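Long-range contacts in putative ABC transporter subunit, substrate-binding component (Rhodopseudomonas palustris, PDB 4EVR), which probably serves as the substrate-binding component of an ABC importer, and holds benzoic acid in the cleft between its two lobes in this crystal: residues Leu21-Ser26 with Gly88-Gly93; Thr109-Ala114 with Val128-Phe133. One frame throughout, in Å; residues are numbered along the deposited sequence.

Contact 1 (Leu21-Ser26 with Gly88-Gly93). With BEZ (benzoic acid), chain B.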
ATOM      1  N   LEU A  21     -12.186  -3.559 -11.084  1.00 27.96           N
ATOM      2  CA  LEU A  21     -11.390  -2.749 -10.158  1.00 25.09           C
ATOM      3  C   LEU A  21     -12.213  -2.416  -8.957  1.00 28.45           C
ATOM      4  O   LEU A  21     -13.128  -1.609  -9.104  1.00 31.08           O
ATOM      5  CB  LEU A  21     -10.942  -1.399 -10.767  1.00 27.26           C
ATOM      6  CG  LEU A  21      -9.984  -1.302 -11.865  1.00 35.97           C
ATOM      7  CD1 LEU A  21      -9.480   0.151 -11.997  1.00 33.06           C
ATOM      8  CD2 LEU A  21      -8.788  -2.245 -11.678  1.00 39.46           C
ATOM      9  N   LEU A  22     -11.939  -3.012  -7.801  1.00 25.02           N
ATOM     10  CA  LEU A  22     -12.625  -2.698  -6.540  1.00 24.25           C
ATOM     11  C   LEU A  22     -11.748  -1.768  -5.740  1.00 25.00           C
ATOM     12  O   LEU A  22     -10.733  -2.227  -5.216  1.00 24.10           O
ATOM     13  CB  LEU A  22     -12.882  -3.972  -5.755  1.00 24.85           C
ATOM     14  CG  LEU A  22     -13.782  -3.768  -4.511  1.00 28.46           C
ATOM     15  CD1 LEU A  22     -15.180  -3.263  -4.900  1.00 29.99           C
ATOM     16  CD2 LEU A  22     -13.823  -5.018  -3.630  1.00 30.49           C
ATOM     17  N   LEU A  23     -12.075  -0.457  -5.703  1.00 20.68           N
ATOM     18  CA  LEU A  23     -11.262   0.523  -5.059  1.00 17.30           C
ATOM     19  C   LEU A  23     -12.110   1.581  -4.428  1.00 23.71           C
ATOM     20  O   LEU A  23     -13.261   1.784  -4.801  1.00 23.11           O
ATOM     21  CB  LEU A  23     -10.341   1.200  -6.094  1.00 15.66           C
ATOM     22  CG  LEU A  23      -9.253   0.305  -6.699  1.00 18.13           C
ATOM     23  CD1 LEU A  23      -8.584   1.044  -7.859  1.00 18.22           C
ATOM     24  CD2 LEU A  23      -8.230  -0.100  -5.642  1.00 20.47           C
ATOM     25  N   PRO A  24     -11.525   2.320  -3.507  1.00 17.49           N
ATOM     26  CA  PRO A  24     -12.262   3.414  -2.897  1.00 17.12           C
ATOM     27  C   PRO A  24     -12.248   4.628  -3.821  1.00 21.46           C
ATOM     28  O   PRO A  24     -11.189   5.216  -4.051  1.00 22.94           O
ATOM     29  CB  PRO A  24     -11.475   3.692  -1.625  1.00 18.60           C
ATOM     30  CG  PRO A  24     -10.142   3.252  -1.852  1.00 19.93           C
ATOM     31  CD  PRO A  24     -10.211   2.131  -2.868  1.00 20.39           C
ATOM     32  N   TYR A  25     -13.412   5.036  -4.331  1.00 18.11           N
ATOM     33  CA  TYR A  25     -13.505   6.268  -5.154  1.00 18.06           C
ATOM     34  C   TYR A  25     -14.198   7.390  -4.358  1.00 22.36           C
ATOM     35  O   TYR A  25     -14.528   8.452  -4.885  1.00 23.03           O
ATOM     36  CB  TYR A  25     -14.198   5.972  -6.442  1.00 18.96           C
ATOM     37  CG  TYR A  25     -13.351   5.066  -7.308  1.00 23.79           C
ATOM     38  CD1 TYR A  25     -12.208   5.545  -7.933  1.00 22.86           C
ATOM     39  CD2 TYR A  25     -13.754   3.763  -7.598  1.00 24.52           C
ATOM     40  CE1 TYR A  25     -11.436   4.727  -8.760  1.00 22.74           C
ATOM     41  CE2 TYR A  25     -12.980   2.930  -8.404  1.00 22.65           C
ATOM     42  CZ  TYR A  25     -11.823   3.427  -9.001  1.00 21.92           C
ATOM     43  OH  TYR A  25     -11.086   2.618  -9.845  1.00 22.04           O
ATOM     44  N   SER A  26     -14.467   7.134  -3.095  1.00 18.57           N
ATOM     45  CA  SER A  26     -15.080   8.137  -2.195  1.00 20.08           C
ATOM     46  C   SER A  26     -14.524   7.922  -0.800  1.00 23.73           C
ATOM     47  O   SER A  26     -14.003   6.847  -0.541  1.00 25.63           O
ATOM     48  CB  SER A  26     -16.610   8.046  -2.174  1.00 25.14           C
ATOM     49  OG  SER A  26     -17.054   6.782  -1.721  1.00 26.27           O
ATOM     50  N   GLY A  88      -7.938  -5.342  -6.554  1.00 23.90           N
ATOM     51  CA  GLY A  88      -8.318  -4.519  -5.388  1.00 25.64           C
ATOM     52  C   GLY A  88      -7.775  -5.046  -4.075  1.00 23.88           C
ATOM     53  O   GLY A  88      -7.321  -6.175  -4.027  1.00 25.74           O
ATOM     54  N   THR A  89      -7.822  -4.319  -2.962  1.00 21.21           N
ATOM     55  CA  THR A  89      -8.322  -2.958  -2.817  1.00 22.13           C
ATOM     56  C   THR A  89      -7.367  -2.234  -1.869  1.00 22.49           C
ATOM     57  O   THR A  89      -6.252  -2.697  -1.642  1.00 22.44           O
ATOM     58  CB  THR A  89      -9.779  -2.960  -2.347  1.00 27.08           C
ATOM     59  OG1 THR A  89     -10.192  -1.574  -2.322  1.00 23.87           O
ATOM     60  CG2 THR A  89      -9.938  -3.595  -1.048  1.00 30.59           C
ATOM     61  N   VAL A  90      -7.769  -1.095  -1.406  1.00 18.31           N
ATOM     62  CA  VAL A  90      -6.957  -0.265  -0.507  1.00 18.18           C
ATOM     63  C   VAL A  90      -7.112  -0.667   0.971  1.00 20.64           C
ATOM     64  O   VAL A  90      -6.089  -0.818   1.612  1.00 18.69           O
ATOM     65  CB  VAL A  90      -7.268   1.232  -0.690  1.00 18.61           C
ATOM     66  CG1 VAL A  90      -6.668   2.071   0.400  1.00 19.11           C
ATOM     67  CG2 VAL A  90      -6.823   1.679  -2.041  1.00 16.56           C
ATOM     68  N   HIS A  91      -8.346  -0.771   1.499  1.00 18.02           N
ATOM     69  CA  HIS A  91      -8.628  -0.987   2.918  1.00 18.51           C
ATOM     70  C   HIS A  91      -8.506  -2.472   3.254  1.00 22.35           C
ATOM     71  O   HIS A  91      -9.142  -3.308   2.633  1.00 22.94           O
ATOM     72  CB  HIS A  91     -10.018  -0.430   3.268  1.00 19.63           C
ATOM     73  CG  HIS A  91     -10.458  -0.504   4.695  1.00 20.17           C
ATOM     74  ND1 HIS A  91     -10.727  -1.710   5.308  1.00 22.27           N
ATOM     75  CD2 HIS A  91     -10.728   0.499   5.564  1.00 21.80           C
ATOM     76  CE1 HIS A  91     -11.194  -1.394   6.513  1.00 23.54           C
ATOM     77  NE2 HIS A  91     -11.269  -0.067   6.671  1.00 23.01           N
ATOM     78  N   SER A  92      -7.636  -2.795   4.202  1.00 20.20           N
ATOM     79  CA  SER A  92      -7.368  -4.202   4.583  1.00 21.27           C
ATOM     80  C   SER A  92      -8.601  -4.998   5.026  1.00 26.53           C
ATOM     81  O   SER A  92      -8.604  -6.216   4.866  1.00 25.64           O
ATOM     82  CB  SER A  92      -6.351  -4.270   5.716  1.00 23.40           C
ATOM     83  OG  SER A  92      -5.009  -4.196   5.280  1.00 24.08           O
ATOM     84  N   GLY A  93      -9.597  -4.368   5.629  1.00 25.04           N
ATOM     85  CA  GLY A  93     -10.809  -5.115   6.044  1.00 25.47           C
ATOM     86  C   GLY A  93     -11.624  -5.485   4.822  1.00 27.19           C
ATOM     87  O   GLY A  93     -11.990  -6.637   4.621  1.00 26.51           O
TER
HETATM   88  C   BEZ B 401      -4.665  -0.870   4.536  1.00 21.38           C
HETATM   89  O1  BEZ B 401      -4.147  -2.003   4.304  1.00 18.41           O
HETATM   90  O2  BEZ B 401      -5.811  -0.721   5.043  1.00 16.91           O
HETATM   91  C1  BEZ B 401      -3.980   0.381   4.091  1.00 18.74           C
HETATM   92  C2  BEZ B 401      -4.732   1.533   3.804  1.00 17.57           C
HETATM   93  C3  BEZ B 401      -4.094   2.697   3.381  1.00 17.32           C
HETATM   94  C4  BEZ B 401      -2.693   2.672   3.315  1.00 17.53           C
HETATM   95  C5  BEZ B 401      -1.954   1.514   3.609  1.00 17.59           C
HETATM   96  C6  BEZ B 401      -2.582   0.355   3.975  1.00 18.22           C

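Contact 2 (Thr109-Ala114 with Val128-Phe133). With BEZ (benzoic acid), chain B.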
ATOM      1  N   THR A 109      -6.328 -12.734  -9.065  1.00 31.10           N
ATOM      2  CA  THR A 109      -6.586 -11.567  -8.218  1.00 28.23           C
ATOM      3  C   THR A 109      -5.281 -10.864  -7.849  1.00 30.19           C
ATOM      4  O   THR A 109      -4.315 -11.495  -7.436  1.00 29.88           O
ATOM      5  CB  THR A 109      -7.385 -11.997  -6.956  1.00 33.56           C
ATOM      6  OG1 THR A 109      -8.647 -12.499  -7.370  1.00 39.22           O
ATOM      7  CG2 THR A 109      -7.700 -10.828  -6.011  1.00 27.58           C
ATOM      8  N   ILE A 110      -5.235  -9.561  -8.062  1.00 25.11           N
ATOM      9  CA  ILE A 110      -4.056  -8.737  -7.666  1.00 22.33           C
ATOM     10  C   ILE A 110      -4.466  -7.689  -6.630  1.00 24.96           C
ATOM     11  O   ILE A 110      -5.302  -6.862  -6.933  1.00 25.28           O
ATOM     12  CB  ILE A 110      -3.389  -8.039  -8.872  1.00 24.96           C
ATOM     13  CG1 ILE A 110      -2.967  -9.098  -9.894  1.00 27.32           C
ATOM     14  CG2 ILE A 110      -2.160  -7.184  -8.408  1.00 23.39           C
ATOM     15  CD1 ILE A 110      -2.626  -8.534 -11.246  1.00 34.64           C
ATOM     16  N   VAL A 111      -3.779  -7.651  -5.480  1.00 22.62           N
ATOM     17  CA  VAL A 111      -3.954  -6.700  -4.395  1.00 21.21           C
ATOM     18  C   VAL A 111      -2.965  -5.566  -4.577  1.00 20.97           C
ATOM     19  O   VAL A 111      -1.773  -5.810  -4.429  1.00 22.60           O
ATOM     20  CB  VAL A 111      -3.789  -7.365  -3.016  1.00 25.74           C
ATOM     21  CG1 VAL A 111      -4.036  -6.364  -1.903  1.00 25.28           C
ATOM     22  CG2 VAL A 111      -4.770  -8.530  -2.913  1.00 28.63           C
ATOM     23  N   PRO A 112      -3.432  -4.346  -4.943  1.00 18.54           N
ATOM     24  CA  PRO A 112      -2.500  -3.251  -5.294  1.00 17.27           C
ATOM     25  C   PRO A 112      -2.227  -2.281  -4.115  1.00 21.41           C
ATOM     26  O   PRO A 112      -1.654  -1.236  -4.296  1.00 19.61           O
ATOM     27  CB  PRO A 112      -3.231  -2.576  -6.439  1.00 16.64           C
ATOM     28  CG  PRO A 112      -4.650  -2.588  -5.991  1.00 18.83           C
ATOM     29  CD  PRO A 112      -4.814  -3.964  -5.269  1.00 17.70           C
ATOM     30  N   ASN A 113      -2.732  -2.588  -2.889  1.00 19.30           N
ATOM     31  CA  ASN A 113      -2.394  -1.805  -1.722  1.00 18.34           C
ATOM     32  C   ASN A 113      -2.572  -2.551  -0.448  1.00 21.11           C
ATOM     33  O   ASN A 113      -1.619  -2.701   0.281  1.00 19.08           O
ATOM     34  CB  ASN A 113      -3.176  -0.515  -1.595  1.00 19.67           C
ATOM     35  CG  ASN A 113      -2.671   0.305  -0.439  1.00 17.77           C
ATOM     36  OD1 ASN A 113      -1.535   0.801  -0.448  1.00 20.55           O
ATOM     37  ND2 ASN A 113      -3.407   0.360   0.663  1.00 20.31           N
ATOM     38  N   ALA A 114      -3.805  -2.942  -0.131  1.00 18.25           N
ATOM     39  CA  ALA A 114      -4.136  -3.511   1.188  1.00 17.00           C
ATOM     40  C   ALA A 114      -3.045  -4.422   1.716  1.00 23.19           C
ATOM     41  O   ALA A 114      -2.725  -5.424   1.110  1.00 22.19           O
ATOM     42  CB  ALA A 114      -5.439  -4.270   1.090  1.00 16.50           C
ATOM     43  N   VAL A 128      -3.799 -15.469  -5.849  1.00 32.64           N
ATOM     44  CA  VAL A 128      -3.832 -14.173  -5.167  1.00 31.43           C
ATOM     45  C   VAL A 128      -2.395 -13.636  -5.033  1.00 32.01           C
ATOM     46  O   VAL A 128      -1.498 -14.279  -4.448  1.00 29.52           O
ATOM     47  CB  VAL A 128      -4.522 -14.257  -3.784  1.00 34.28           C
ATOM     48  CG1 VAL A 128      -4.485 -12.906  -3.054  1.00 32.33           C
ATOM     49  CG2 VAL A 128      -5.964 -14.768  -3.880  1.00 35.67           C
ATOM     50  N   PHE A 129      -2.196 -12.473  -5.607  1.00 25.52           N
ATOM     51  CA  PHE A 129      -0.914 -11.806  -5.646  1.00 26.60           C
ATOM     52  C   PHE A 129      -0.987 -10.420  -5.067  1.00 26.58           C
ATOM     53  O   PHE A 129      -2.037  -9.781  -5.166  1.00 27.05           O
ATOM     54  CB  PHE A 129      -0.493 -11.679  -7.106  1.00 28.58           C
ATOM     55  CG  PHE A 129      -0.430 -13.020  -7.812  1.00 31.46           C
ATOM     56  CD1 PHE A 129       0.727 -13.759  -7.809  1.00 33.92           C
ATOM     57  CD2 PHE A 129      -1.576 -13.598  -8.347  1.00 34.36           C
ATOM     58  CE1 PHE A 129       0.742 -15.062  -8.287  1.00 38.29           C
ATOM     59  CE2 PHE A 129      -1.563 -14.906  -8.813  1.00 39.13           C
ATOM     60  CZ  PHE A 129      -0.381 -15.594  -8.876  1.00 38.88           C
ATOM     61  N   ARG A 130       0.126  -9.918  -4.512  1.00 23.35           N
ATOM     62  CA  ARG A 130       0.151  -8.558  -3.979  1.00 22.87           C
ATOM     63  C   ARG A 130       1.329  -7.774  -4.590  1.00 23.53           C
ATOM     64  O   ARG A 130       2.445  -8.292  -4.626  1.00 21.51           O
ATOM     65  CB  ARG A 130       0.235  -8.623  -2.446  1.00 25.09           C
ATOM     66  CG  ARG A 130       0.289  -7.284  -1.764  1.00 25.86           C
ATOM     67  CD  ARG A 130      -0.448  -7.248  -0.440  1.00 18.84           C
ATOM     68  NE  ARG A 130       0.108  -8.203   0.517  1.00 19.83           N
ATOM     69  CZ  ARG A 130      -0.428  -8.443   1.706  1.00 21.53           C
ATOM     70  NH1 ARG A 130       0.129  -9.332   2.532  1.00 22.35           N
ATOM     71  NH2 ARG A 130      -1.568  -7.886   2.045  1.00 22.81           N
ATOM     72  N   THR A 131       1.104  -6.524  -5.050  1.00 22.27           N
ATOM     73  CA  THR A 131       2.185  -5.708  -5.558  1.00 22.15           C
ATOM     74  C   THR A 131       2.588  -4.585  -4.603  1.00 21.69           C
ATOM     75  O   THR A 131       3.470  -3.808  -4.944  1.00 21.82           O
ATOM     76  CB  THR A 131       1.781  -5.081  -6.872  1.00 22.40           C
ATOM     77  OG1 THR A 131       0.632  -4.264  -6.654  1.00 21.37           O
ATOM     78  CG2 THR A 131       1.600  -6.086  -7.959  1.00 23.45           C
ATOM     79  N   SER A 132       2.065  -4.604  -3.363  1.00 19.03           N
ATOM     80  CA  SER A 132       2.275  -3.540  -2.397  1.00 16.40           C
ATOM     81  C   SER A 132       3.276  -3.955  -1.311  1.00 18.49           C
ATOM     82  O   SER A 132       4.479  -3.855  -1.534  1.00 20.55           O
ATOM     83  CB  SER A 132       0.921  -3.086  -1.883  1.00 17.48           C
ATOM     84  OG  SER A 132       0.220  -4.124  -1.247  1.00 20.54           O
ATOM     85  N   PHE A 133       2.816  -4.502  -0.218  1.00 17.29           N
ATOM     86  CA  PHE A 133       3.606  -4.778   0.965  1.00 18.09           C
ATOM     87  C   PHE A 133       2.727  -5.527   1.955  1.00 23.06           C
ATOM     88  O   PHE A 133       1.487  -5.547   1.755  1.00 21.94           O
ATOM     89  CB  PHE A 133       4.073  -3.473   1.609  1.00 18.43           C
ATOM     90  CG  PHE A 133       2.892  -2.617   2.062  1.00 18.51           C
ATOM     91  CD1 PHE A 133       2.211  -1.806   1.169  1.00 20.82           C
ATOM     92  CD2 PHE A 133       2.419  -2.692   3.362  1.00 21.69           C
ATOM     93  CE1 PHE A 133       0.984  -1.229   1.532  1.00 21.81           C
ATOM     94  CE2 PHE A 133       1.248  -2.083   3.726  1.00 21.87           C
ATOM     95  CZ  PHE A 133       0.525  -1.380   2.809  1.00 19.58           C
TER
HETATM   96  C   BEZ B 401      -4.665  -0.870   4.536  1.00 21.38           C
HETATM   97  O1  BEZ B 401      -4.147  -2.003   4.304  1.00 18.41           O
HETATM   98  O2  BEZ B 401      -5.811  -0.721   5.043  1.00 16.91           O
HETATM   99  C1  BEZ B 401      -3.980   0.381   4.091  1.00 18.74           C
HETATM  100  C2  BEZ B 401      -4.732   1.533   3.804  1.00 17.57           C
HETATM  101  C3  BEZ B 401      -4.094   2.697   3.381  1.00 17.32           C
HETATM  102  C4  BEZ B 401      -2.693   2.672   3.315  1.00 17.53           C
HETATM  103  C5  BEZ B 401      -1.954   1.514   3.609  1.00 17.59           C
HETATM  104  C6  BEZ B 401      -2.582   0.355   3.975  1.00 18.22           C

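Contact 1 (Leu21-Ser26 with Gly88-Gly93)
In the mixed sheet of one lobe of this periplasmic binding protein, the parallel neighbours 17-23 and 85-88 end together, and beyond them Pro24 meets Val90 in the loop that leads into helix 92-105 and the ligand site. Gly88 suits its place because it has no side chain: its CA lies 3.3 Å from Leu22 O, a CA-H...O contact. Thr89, after a cis peptide bond, sets OG1 opposite its own backbone N (chi1 -176°). This hydroxyl is hydrogen-bonded to Asp63 and also sits beside the backbone of the first strand, 3.6 Å from Leu23 CA. Leu23 and Thr89 pass with their side chains running in opposite directions, CD2 of the leucine lying 4.0 Å from Thr89 CA. Val90, a branched residue, works in two directions: its CG2 packs 3.5 Å from Pro24 CD, the two side chains crossing at about a right angle, while its CG1 stands 4.0 Å from benzoic acid C2. A glycine in place of Pro24 would probably open a gap against Val90 CG2 and let that side chain shift beside the ligand. Helix 92-105 then presents its first turn to the carboxyl group. His91 is its N-cap, accepting Gly93 N at ND1 from a position 25° out of the ring plane, and Tyr161 stacks on the imidazole. A small hydroxyl residue fits next: Ser92 N donates to benzoic acid O2 at an N-H...O angle of 160°, while Ser92 OG, 2.6 Å away, donates to benzoic acid O1.

Contact 2 (Thr109-Ala114 with Val128-Phe133)
The Phe133 ring turns its edge, in plane, to Asn113 OD1 and to benzoic acid C6, which is 3.7 Å from its CZ; the amide of Asn113 is inclined 68° to this ring. Phe129 likewise meets Thr109 O at its edge, while His339 stacks on it. Phe133 O lies over one face of the Arg130 guanidinium, and Ala114 O is at its edge. Behind these groups, strands 109-111 and 128-130 pair in parallel: Phe129 N donates to Thr109 O, Val111 N to Phe129 O at 2.8 Å, and Thr131 N to Val111 O. Side chains tie down the loops beyond. Ser132 OG donates to Asn113 O at 2.8 Å, coming from above the carbonyl plane. From the strand itself Arg130 leaves its backbone extended (chi1 179°), runs beside Val111, then bends at chi2 and chi3 to bring NH2 2.9 Å from Ala114 O. A long, many-handed donor suits this buried turn, for Ala116, Thr120 and Asn340 bind it too. Asn113, gripped by Gln292 at OD1 and Val90 O at ND2, holds ND2 over a face of the ligand ring, 3.4 Å from C6. The guanidinium partners named are neutral oxygens, so its charge is probably offset by dipoles, with no carboxylate among them.

Both contacts are buried and neither is a surface patch; they join strands of one sheet, contact 1 at strands 17-23 and 85-88 in its interior, contact 2 at 109-111 and its outermost strand 128-130. The two adjoin through probable hydrogen bonds, Gly88 N with Ile110 O at 3.1 Å and Thr89 O with Ala114 N at 2.9 Å. Contact 1 joins its segments mainly by apolar packing and close backbone approaches, whereas contact 2 has regular strand bonds and polar side chains tying down the loops. Their strand-end loops share the ligand: Ser92 binds its carboxyl group and Val90 touches its ring, while Asn113 and Phe133 of contact 2 meet that ring over a face and at an edge.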